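Probable ABC transporter extracellular-binding protein yckB (Bacillus subtilis, PDB 2IEE) probably captures a solute outside the cell for a binding-protein-dependent ABC transport system, as a lipid-anchored member of the bacterial solute-binding protein 3 family. Local coordinates at residues Asp44-Gly48 with Tyr49-Val53; Thr77-Ser81 with Gly82-Ala86; Glu145-Lys149 with Tyr150-Glu154; Asp158-Thr161 with Asn162-Leu166. All blocks are in the same frame, centred on the assembly; numbering follows the deposited sequence.

Overall arrangement
All four contacts are local, and each marks a place where the chain enters or leaves a helix: contacts 1 and 4 are helix starts, contacts 2 and 3 helix ends. The first two belong to the lobe built on strands 22-27, 64-69 and 86-87; the other two belong to the lobe around strands 134-136, 153-154 and 176-180, as expected for a two-lobed solute-binding protein. Centres of contacts 1 and 2 are about 20 Å apart, those of contacts 3 and 4 about 19 Å. Between lobes the centres separate by 25 to 36 Å, and contacts 1 and 3 lie on opposite sides of the chain's centre. In this family the solute is bound in the cleft between the two lobes.

Contact 1 of 4, residues Asp44-Gly48 with Tyr49-Val53; sequences DKLTG and YEVEV
Y49 begins the helix directly after G48, its CB pointing away from the strand and CG anti to the backbone N (chi1 177°). V53 CG2 lies over one face of its ring, offset toward the rim, and the hydroxyl is hydrogen-bonded to Y107 O. E50 follows with its carboxylate turned from the strand, one oxygen bonded to Y107 OH and the other to D90 N, two partners that probably offset the cost of burying the acid. V51 faces back toward the strand: its CG2 sits 3.3 Å from T47 O and 4.3 Å from L46 CG, so a compact branched side chain fills the angle between strand and helix. The sequence G48-Y49-E50-V51-E52-V53 fits the start of the family 3 solute-binding signature, and the backbone angles of G48 explain the glycine: at the N-cap, with positive phi, a CB would jam against T47 O. E52 closes the turn twice. Its N donates to G48 O at 2.9 Å, nearly straight (167°), the first full helical bond. Its side chain, bent at chi2 (-53°), swings back so that OE2 accepts from T47 OG1 at 2.7 Å, on the anti side of the carboxylate and somewhat out of its plane. With an alanine here, T47 OG1 is likely to lose its acceptor and R55 this charged partner. The second of these comes from the same oxygen, OE2, which makes a salt bridge with R55 that probably favours the charged form of the acid.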
loop_
_atom_site.group_PDB
_atom_site.type_symbol
_atom_site.label_atom_id
_atom_site.label_comp_id
_atom_site.label_asym_id
_atom_site.label_seq_id
_atom_site.Cartn_x
_atom_site.Cartn_y
_atom_site.Cartn_z
ATOM N N ASP A 44 -13.185 -13.076 9.842
ATOM C CA ASP A 44 -12.224 -12.198 10.506
ATOM C C ASP A 44 -10.813 -12.688 10.217
ATOM O O ASP A 44 -9.880 -12.403 10.970
ATOM C CB ASP A 44 -12.432 -12.182 12.028
ATOM C CG ASP A 44 -13.830 -11.731 12.433
ATOM O OD1 ASP A 44 -14.394 -10.855 11.751
ATOM O OD2 ASP A 44 -14.357 -12.245 13.442
ATOM N N LYS A 45 -10.660 -13.435 9.130
ATOM C CA LYS A 45 -9.359 -13.974 8.757
ATOM C C LYS A 45 -8.423 -12.885 8.262
ATOM O O LYS A 45 -8.825 -12.017 7.486
ATOM C CB LYS A 45 -9.517 -15.031 7.664
ATOM C CG LYS A 45 -8.218 -15.732 7.287
ATOM C CD LYS A 45 -8.442 -16.748 6.173
ATOM C CE LYS A 45 -7.166 -17.503 5.843
ATOM N NZ LYS A 45 -7.367 -18.446 4.711
ATOM N N LEU A 46 -7.172 -12.929 8.710
ATOM C CA LEU A 46 -6.192 -11.947 8.275
ATOM C C LEU A 46 -5.936 -12.257 6.802
ATOM O O LEU A 46 -5.572 -13.370 6.448
ATOM C CB LEU A 46 -4.901 -12.075 9.098
ATOM C CG LEU A 46 -3.741 -11.123 8.762
ATOM C CD1 LEU A 46 -4.193 -9.670 8.892
ATOM C CD2 LEU A 46 -2.570 -11.398 9.689
ATOM N N THR A 47 -6.143 -11.272 5.940
ATOM C CA THR A 47 -5.958 -11.498 4.518
ATOM C C THR A 47 -5.476 -10.222 3.838
ATOM O O THR A 47 -4.907 -9.358 4.495
ATOM C CB THR A 47 -7.284 -12.001 3.886
ATOM O OG1 THR A 47 -7.083 -12.297 2.501
ATOM C CG2 THR A 47 -8.373 -10.968 4.039
ATOM N N GLY A 48 -5.690 -10.101 2.532
ATOM C CA GLY A 48 -5.238 -8.911 1.827
ATOM C C GLY A 48 -4.141 -9.237 0.827
ATOM O O GLY A 48 -3.444 -10.245 0.971
ATOM N N TYR A 49 -3.971 -8.383 -0.179
ATOM C CA TYR A 49 -2.965 -8.627 -1.202
ATOM C C TYR A 49 -1.587 -9.071 -0.692
ATOM O O TYR A 49 -1.131 -10.163 -1.015
ATOM C CB TYR A 49 -2.798 -7.396 -2.097
ATOM C CG TYR A 49 -1.715 -7.579 -3.135
ATOM C CD1 TYR A 49 -1.851 -8.516 -4.154
ATOM C CD2 TYR A 49 -0.533 -6.854 -3.062
ATOM C CE1 TYR A 49 -0.831 -8.729 -5.072
ATOM C CE2 TYR A 49 0.494 -7.056 -3.974
ATOM C CZ TYR A 49 0.341 -7.993 -4.973
ATOM O OH TYR A 49 1.363 -8.193 -5.866
ATOM N N GLU A 50 -0.928 -8.226 0.099
ATOM C CA GLU A 50 0.406 -8.542 0.605
ATOM C C GLU A 50 0.435 -9.781 1.496
ATOM O O GLU A 50 1.345 -10.602 1.406
ATOM C CB GLU A 50 0.991 -7.332 1.351
ATOM C CG GLU A 50 2.430 -7.554 1.826
ATOM C CD GLU A 50 3.087 -6.303 2.388
ATOM O OE1 GLU A 50 2.364 -5.375 2.796
ATOM O OE2 GLU A 50 4.333 -6.259 2.437
ATOM N N VAL A 51 -0.565 -9.913 2.356
ATOM C CA VAL A 51 -0.656 -11.062 3.249
ATOM C C VAL A 51 -0.719 -12.349 2.427
ATOM O O VAL A 51 0.000 -13.307 2.707
ATOM C CB VAL A 51 -1.906 -10.950 4.155
ATOM C CG1 VAL A 51 -2.191 -12.266 4.848
ATOM C CG2 VAL A 51 -1.690 -9.858 5.182
ATOM N N GLU A 52 -1.564 -12.362 1.400
ATOM C CA GLU A 52 -1.705 -13.549 0.569
ATOM C C GLU A 52 -0.453 -13.811 -0.256
ATOM O O GLU A 52 -0.098 -14.962 -0.496
ATOM C CB GLU A 52 -2.933 -13.433 -0.348
ATOM C CG GLU A 52 -4.279 -13.351 0.379
ATOM C CD GLU A 52 -4.500 -14.483 1.376
ATOM O OE1 GLU A 52 -4.045 -15.619 1.115
ATOM O OE2 GLU A 52 -5.142 -14.241 2.421
ATOM N N VAL A 53 0.217 -12.748 -0.691
ATOM C CA VAL A 53 1.439 -12.904 -1.472
ATOM C C VAL A 53 2.495 -13.612 -0.630
ATOM O O VAL A 53 3.174 -14.517 -1.099
ATOM C CB VAL A 53 2.002 -11.533 -1.930
ATOM C CG1 VAL A 53 3.406 -11.708 -2.492
ATOM C CG2 VAL A 53 1.084 -10.919 -2.992
#

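Contact 2 of 4, residues Thr77-Ser81 with Gly82-Ala86; sequences TAVNS and GQVDA
This is a helix C-terminus, where the last turn of helix 75-81 gives way to G82-V84, which fold back over it before strand 86-87. A78 O collects the turn: V84 N reaches it at 3.2 Å with a good N-H angle (161°), coming from above the carbonyl plane, while Q83 N at 2.8 Å and G82 N at 3.1 Å add weak bonds. G82 can take the positive phi that leaves the helix because it has no CB, which would clash with S81 O. The turn completes the helical link of a beta-alpha-beta crossover: strands 64-69 and 86-87 lie parallel in one sheet, on either side of strand 22-27. Beneath the polar turn the small CB of A78 lets the chain come close, meeting Q83 CB at 3.7 Å and V84 CG2 at 3.8 Å. That same V84 methyl, placed between the backbone N and the carbonyl carbon (chi1 -67° for CG1), also touches V79 CG2 at 3.9 Å, the two valines crossing at about a right angle. V84 goes on to pack against V24 and M70. S81 OG sits 3.3 Å from Q83 CB. Further on, D85 OD2 accepts from V24 N of strand 22-27.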
loop_
_atom_site.group_PDB
_atom_site.type_symbol
_atom_site.label_atom_id
_atom_site.label_comp_id
_atom_site.label_asym_id
_atom_site.label_seq_id
_atom_site.Cartn_x
_atom_site.Cartn_y
_atom_site.Cartn_z
ATOM N N THR A 77 11.912 -2.910 14.431
ATOM C CA THR A 77 12.747 -3.254 15.578
ATOM C C THR A 77 12.605 -4.739 15.881
ATOM O O THR A 77 13.550 -5.390 16.323
ATOM C CB THR A 77 12.341 -2.448 16.833
ATOM O OG1 THR A 77 12.614 -1.059 16.620
ATOM C CG2 THR A 77 13.115 -2.927 18.051
ATOM N N ALA A 78 11.411 -5.266 15.641
ATOM C CA ALA A 78 11.138 -6.671 15.884
ATOM C C ALA A 78 11.921 -7.507 14.887
ATOM O O ALA A 78 12.314 -8.638 15.178
ATOM C CB ALA A 78 9.652 -6.942 15.752
ATOM N N VAL A 79 12.150 -6.947 13.705
ATOM C CA VAL A 79 12.898 -7.644 12.670
ATOM C C VAL A 79 14.368 -7.724 13.072
ATOM O O VAL A 79 15.017 -8.756 12.906
ATOM C CB VAL A 79 12.782 -6.919 11.317
ATOM C CG1 VAL A 79 13.664 -7.603 10.286
ATOM C CG2 VAL A 79 11.330 -6.913 10.854
ATOM N N ASN A 80 14.885 -6.624 13.604
ATOM C CA ASN A 80 16.274 -6.577 14.041
ATOM C C ASN A 80 16.512 -7.416 15.290
ATOM O O ASN A 80 17.523 -8.104 15.394
ATOM C CB ASN A 80 16.691 -5.130 14.296
ATOM C CG ASN A 80 17.273 -4.475 13.068
ATOM O OD1 ASN A 80 17.528 -3.275 13.055
ATOM N ND2 ASN A 80 17.498 -5.268 12.028
ATOM N N SER A 81 15.573 -7.358 16.229
ATOM C CA SER A 81 15.680 -8.112 17.472
ATOM C C SER A 81 15.562 -9.614 17.231
ATOM O O SER A 81 15.973 -10.422 18.066
ATOM C CB SER A 81 14.587 -7.678 18.448
ATOM O OG SER A 81 13.300 -8.010 17.945
ATOM N N GLY A 82 15.001 -9.985 16.085
ATOM C CA GLY A 82 14.826 -11.390 15.777
ATOM C C GLY A 82 13.478 -11.864 16.285
ATOM O O GLY A 82 13.171 -13.051 16.246
ATOM N N GLN A 83 12.672 -10.924 16.772
ATOM C CA GLN A 83 11.342 -11.228 17.288
ATOM C C GLN A 83 10.514 -11.889 16.183
ATOM O O GLN A 83 9.772 -12.841 16.422
ATOM C CB GLN A 83 10.667 -9.938 17.752
ATOM C CG GLN A 83 9.392 -10.135 18.555
ATOM C CD GLN A 83 8.771 -8.815 18.983
ATOM O OE1 GLN A 83 9.441 -7.965 19.575
ATOM N NE2 GLN A 83 7.485 -8.638 18.688
ATOM N N VAL A 84 10.651 -11.374 14.969
ATOM C CA VAL A 84 9.944 -11.914 13.821
ATOM C C VAL A 84 10.969 -12.126 12.718
ATOM O O VAL A 84 12.055 -11.550 12.769
ATOM C CB VAL A 84 8.869 -10.936 13.323
ATOM C CG1 VAL A 84 7.775 -10.791 14.365
ATOM C CG2 VAL A 84 9.501 -9.588 13.029
ATOM N N ASP A 85 10.632 -12.949 11.729
ATOM C CA ASP A 85 11.543 -13.222 10.621
ATOM C C ASP A 85 11.448 -12.171 9.520
ATOM O O ASP A 85 12.383 -11.987 8.733
ATOM C CB ASP A 85 11.253 -14.599 10.016
ATOM C CG ASP A 85 11.388 -15.723 11.027
ATOM O OD1 ASP A 85 12.396 -15.750 11.758
ATOM O OD2 ASP A 85 10.491 -16.586 11.082
ATOM N N ALA A 86 10.318 -11.477 9.458
ATOM C CA ALA A 86 10.125 -10.463 8.442
ATOM C C ALA A 86 8.913 -9.613 8.765
ATOM O O ALA A 86 8.118 -9.954 9.638
ATOM C CB ALA A 86 9.949 -11.124 7.078
#

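Contact 3 of 4, residues Glu145-Lys149 with Tyr150-Glu154; sequences EVARK and YGAKE
A147 O is gripped by two amides: A152 N donates to it at 3.1 Å from above the carbonyl plane (N-H angle 161°), and Y150 N adds a weak bond; Y150 N also reaches V146 O. Next to it G151 N donates to R148 O at 2.8 Å. Together the bonds to A147 O from A152 and to R148 O from G151 make a Schellman motif, with G151 as the C-prime residue; its positive phi would jam a CB against the carbonyl before it. The motif ends helix 142-149 in the beta-alpha-beta unit of strand 134-136, this helix and strand 153-154. Two small methyls, A147 CB and A152 CB, meet at 4.0 Å under the turn and both also touch A135 of the neighbouring strand. On the outer side R148, its chain bent at chi3 (-82°), holds two acids: NH2 meets E145 OE1 at 2.7 Å in the guanidinium plane, and NH1 forms a salt bridge with E154 OE1 at 3.2 Å, the E154 carboxylate plane turned 53° from the guanidinium. Arginine suits the spot because its flat group presents separate nitrogens to helix and strand. The Y150 ring lies alongside the K149 chain, straight as far as CE and bent at chi4, whose NZ makes an off-centre cation-pi contact, 4.3 Å from the ring centroid. V146 O lies at the edge of that ring, 3.2 Å from CD2.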
loop_
_atom_site.group_PDB
_atom_site.type_symbol
_atom_site.label_atom_id
_atom_site.label_comp_id
_atom_site.label_asym_id
_atom_site.label_seq_id
_atom_site.Cartn_x
_atom_site.Cartn_y
_atom_site.Cartn_z
ATOM N N GLU A 145 0.824 16.153 3.463
ATOM C CA GLU A 145 2.015 16.987 3.449
ATOM C C GLU A 145 2.178 17.556 2.038
ATOM O O GLU A 145 2.545 18.720 1.855
ATOM C CB GLU A 145 3.239 16.153 3.828
ATOM C CG GLU A 145 4.373 16.962 4.416
ATOM C CD GLU A 145 3.925 17.771 5.619
ATOM O OE1 GLU A 145 3.264 17.190 6.508
ATOM O OE2 GLU A 145 4.241 18.980 5.678
ATOM N N VAL A 146 1.908 16.720 1.041
ATOM C CA VAL A 146 2.001 17.143 -0.346
ATOM C C VAL A 146 1.037 18.308 -0.554
ATOM O O VAL A 146 1.415 19.359 -1.067
ATOM C CB VAL A 146 1.627 15.988 -1.292
ATOM C CG1 VAL A 146 1.501 16.490 -2.728
ATOM C CG2 VAL A 146 2.687 14.899 -1.203
ATOM N N ALA A 147 -0.208 18.114 -0.133
ATOM C CA ALA A 147 -1.238 19.138 -0.270
ATOM C C ALA A 147 -0.783 20.451 0.353
ATOM O O ALA A 147 -0.949 21.518 -0.238
ATOM C CB ALA A 147 -2.534 18.670 0.386
ATOM N N ARG A 148 -0.203 20.370 1.547
ATOM C CA ARG A 148 0.268 21.568 2.233
ATOM C C ARG A 148 1.377 22.274 1.460
ATOM O O ARG A 148 1.361 23.497 1.324
ATOM C CB ARG A 148 0.748 21.220 3.650
ATOM C CG ARG A 148 -0.383 20.933 4.633
ATOM C CD ARG A 148 0.123 20.920 6.072
ATOM N NE ARG A 148 0.721 19.642 6.447
ATOM C CZ ARG A 148 0.047 18.631 6.989
ATOM N NH1 ARG A 148 -1.254 18.746 7.230
ATOM N NH2 ARG A 148 0.676 17.500 7.287
ATOM N N LYS A 149 2.332 21.501 0.953
ATOM C CA LYS A 149 3.447 22.056 0.188
ATOM C C LYS A 149 2.949 22.918 -0.961
ATOM O O LYS A 149 3.619 23.856 -1.380
ATOM C CB LYS A 149 4.311 20.928 -0.374
ATOM C CG LYS A 149 5.435 21.390 -1.292
ATOM C CD LYS A 149 6.181 20.190 -1.861
ATOM C CE LYS A 149 7.341 20.606 -2.754
ATOM N NZ LYS A 149 6.880 21.402 -3.927
ATOM N N TYR A 150 1.768 22.593 -1.471
ATOM C CA TYR A 150 1.201 23.336 -2.580
ATOM C C TYR A 150 0.186 24.397 -2.176
ATOM O O TYR A 150 -0.470 24.991 -3.029
ATOM C CB TYR A 150 0.608 22.362 -3.594
ATOM C CG TYR A 150 1.683 21.681 -4.403
ATOM C CD1 TYR A 150 2.255 22.317 -5.503
ATOM C CD2 TYR A 150 2.173 20.429 -4.040
ATOM C CE1 TYR A 150 3.286 21.725 -6.222
ATOM C CE2 TYR A 150 3.207 19.823 -4.753
ATOM C CZ TYR A 150 3.757 20.481 -5.841
ATOM O OH TYR A 150 4.780 19.896 -6.547
ATOM N N GLY A 151 0.062 24.635 -0.874
ATOM C CA GLY A 151 -0.836 25.671 -0.394
ATOM C C GLY A 151 -2.310 25.355 -0.281
ATOM O O GLY A 151 -3.141 26.264 -0.317
ATOM N N ALA A 152 -2.645 24.079 -0.128
ATOM C CA ALA A 152 -4.043 23.686 -0.008
ATOM C C ALA A 152 -4.531 23.883 1.420
ATOM O O ALA A 152 -3.758 23.769 2.368
ATOM C CB ALA A 152 -4.214 22.228 -0.417
ATOM N N LYS A 153 -5.810 24.202 1.569
ATOM C CA LYS A 153 -6.396 24.373 2.890
ATOM C C LYS A 153 -6.684 22.968 3.392
ATOM O O LYS A 153 -7.322 22.176 2.694
ATOM C CB LYS A 153 -7.713 25.147 2.808
ATOM C CG LYS A 153 -7.603 26.517 2.163
ATOM C CD LYS A 153 -8.943 27.239 2.180
ATOM C CE LYS A 153 -8.829 28.607 1.516
ATOM N NZ LYS A 153 -10.113 29.350 1.598
ATOM N N GLU A 154 -6.217 22.641 4.589
ATOM C CA GLU A 154 -6.479 21.314 5.123
ATOM C C GLU A 154 -7.837 21.303 5.808
ATOM O O GLU A 154 -8.124 22.157 6.642
ATOM C CB GLU A 154 -5.389 20.906 6.110
ATOM C CG GLU A 154 -5.743 19.675 6.927
ATOM C CD GLU A 154 -4.620 19.246 7.849
ATOM O OE1 GLU A 154 -3.907 20.124 8.377
ATOM O OE2 GLU A 154 -4.460 18.026 8.055
#

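Contact 4 of 4, residues Asp158-Thr161 with Asn162-Leu166; sequences DNAT and NEQYL
T161 places OG1 between its backbone N and carbonyl carbon (chi1 57°), where it faces Q164 N, and Y165 carries its ring beside the backbone N (chi1 -76°), bringing it back along the incoming chain. T161 is the N-cap residue of helix 162-171, and its torsion lets OG1 accept from Q164 N in a weak capping bond of 3.3 Å. A threonine suits the place, since its hydroxyl is short enough to reach back to the amide of Q164. T161 O takes Y165 N at 3.0 Å, nearly straight and in the carbonyl plane, the opening bond of the helix proper. The same oxygen is near the ring, 3.1 Å from Y165 CD2. A160 CB sits over one ring face, 4.2 Å above the plane and offset toward the rim, and touches Q164 CG at 4.0 Å; a small methyl fits between the glutamine stem and the ring. Y157 meets the same ring edge-to-face. Replacing Y165 by alanine is likely to leave A160 CB without the ring on that side and the Y157 ring without its edge-to-face partner. The one straight main-chain bond to T161 O probably contributes more here than the weak cap.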
loop_
_atom_site.group_PDB
_atom_site.type_symbol
_atom_site.label_atom_id
_atom_site.label_comp_id
_atom_site.label_asym_id
_atom_site.label_seq_id
_atom_site.Cartn_x
_atom_site.Cartn_y
_atom_site.Cartn_z
ATOM N N ASP A 158 -14.038 15.482 12.082
ATOM C CA ASP A 158 -14.120 14.932 13.426
ATOM C C ASP A 158 -13.847 13.433 13.365
ATOM O O ASP A 158 -12.883 12.940 13.949
ATOM C CB ASP A 158 -15.507 15.189 14.016
ATOM C CG ASP A 158 -15.608 14.779 15.474
ATOM O OD1 ASP A 158 -15.463 13.571 15.763
ATOM O OD2 ASP A 158 -15.829 15.667 16.330
ATOM N N ASN A 159 -14.696 12.715 12.643
ATOM C CA ASN A 159 -14.545 11.274 12.494
ATOM C C ASN A 159 -15.454 10.827 11.359
ATOM O O ASN A 159 -16.565 10.355 11.591
ATOM C CB ASN A 159 -14.938 10.567 13.793
ATOM C CG ASN A 159 -14.768 9.067 13.712
ATOM O OD1 ASN A 159 -13.666 8.567 13.477
ATOM N ND2 ASN A 159 -15.860 8.338 13.905
ATOM N N ALA A 160 -14.974 10.982 10.131
ATOM C CA ALA A 160 -15.757 10.634 8.955
ATOM C C ALA A 160 -15.375 9.310 8.312
ATOM O O ALA A 160 -14.390 8.680 8.688
ATOM C CB ALA A 160 -15.651 11.749 7.928
ATOM N N THR A 161 -16.172 8.906 7.330
ATOM C CA THR A 161 -15.945 7.671 6.599
ATOM C C THR A 161 -15.484 7.994 5.183
ATOM O O THR A 161 -15.541 9.143 4.752
ATOM C CB THR A 161 -17.231 6.848 6.505
ATOM O OG1 THR A 161 -18.250 7.634 5.878
ATOM C CG2 THR A 161 -17.696 6.430 7.893
ATOM N N ASN A 162 -15.035 6.972 4.462
ATOM C CA ASN A 162 -14.565 7.145 3.094
ATOM C C ASN A 162 -15.684 7.678 2.217
ATOM O O ASN A 162 -15.459 8.520 1.348
ATOM C CB ASN A 162 -14.068 5.812 2.528
ATOM C CG ASN A 162 -12.925 5.230 3.328
ATOM O OD1 ASN A 162 -13.034 5.040 4.540
ATOM N ND2 ASN A 162 -11.818 4.937 2.653
ATOM N N GLU A 163 -16.891 7.176 2.441
ATOM C CA GLU A 163 -18.041 7.609 1.665
ATOM C C GLU A 163 -18.313 9.088 1.903
ATOM O O GLU A 163 -18.668 9.823 0.979
ATOM C CB GLU A 163 -19.267 6.774 2.041
ATOM C CG GLU A 163 -20.591 7.317 1.521
ATOM C CD GLU A 163 -21.721 6.312 1.663
ATOM O OE1 GLU A 163 -21.714 5.547 2.654
ATOM O OE2 GLU A 163 -22.616 6.290 0.790
ATOM N N GLN A 164 -18.136 9.523 3.145
ATOM C CA GLN A 164 -18.367 10.915 3.500
ATOM C C GLN A 164 -17.366 11.825 2.794
ATOM O O GLN A 164 -17.741 12.836 2.203
ATOM C CB GLN A 164 -18.260 11.095 5.016
ATOM C CG GLN A 164 -18.679 12.467 5.488
ATOM C CD GLN A 164 -20.081 12.822 5.036
ATOM O OE1 GLN A 164 -21.050 12.155 5.401
ATOM N NE2 GLN A 164 -20.197 13.875 4.232
ATOM N N TYR A 165 -16.090 11.461 2.858
ATOM C CA TYR A 165 -15.048 12.244 2.209
ATOM C C TYR A 165 -15.354 12.419 0.724
ATOM O O TYR A 165 -15.282 13.520 0.187
ATOM C CB TYR A 165 -13.691 11.552 2.348
ATOM C CG TYR A 165 -13.046 11.660 3.711
ATOM C CD1 TYR A 165 -12.635 12.890 4.213
ATOM C CD2 TYR A 165 -12.790 10.523 4.472
ATOM C CE1 TYR A 165 -11.980 12.985 5.438
ATOM C CE2 TYR A 165 -12.136 10.606 5.701
ATOM C CZ TYR A 165 -11.730 11.842 6.173
ATOM O OH TYR A 165 -11.054 11.926 7.364
ATOM N N LEU A 166 -15.701 11.322 0.066
ATOM C CA LEU A 166 -15.986 11.346 -1.362
ATOM C C LEU A 166 -17.205 12.197 -1.729
ATOM O O LEU A 166 -17.166 12.945 -2.706
ATOM C CB LEU A 166 -16.161 9.911 -1.871
ATOM C CG LEU A 166 -14.939 9.001 -1.662
ATOM C CD1 LEU A 166 -15.330 7.552 -1.922
ATOM C CD2 LEU A 166 -13.798 9.426 -2.593
#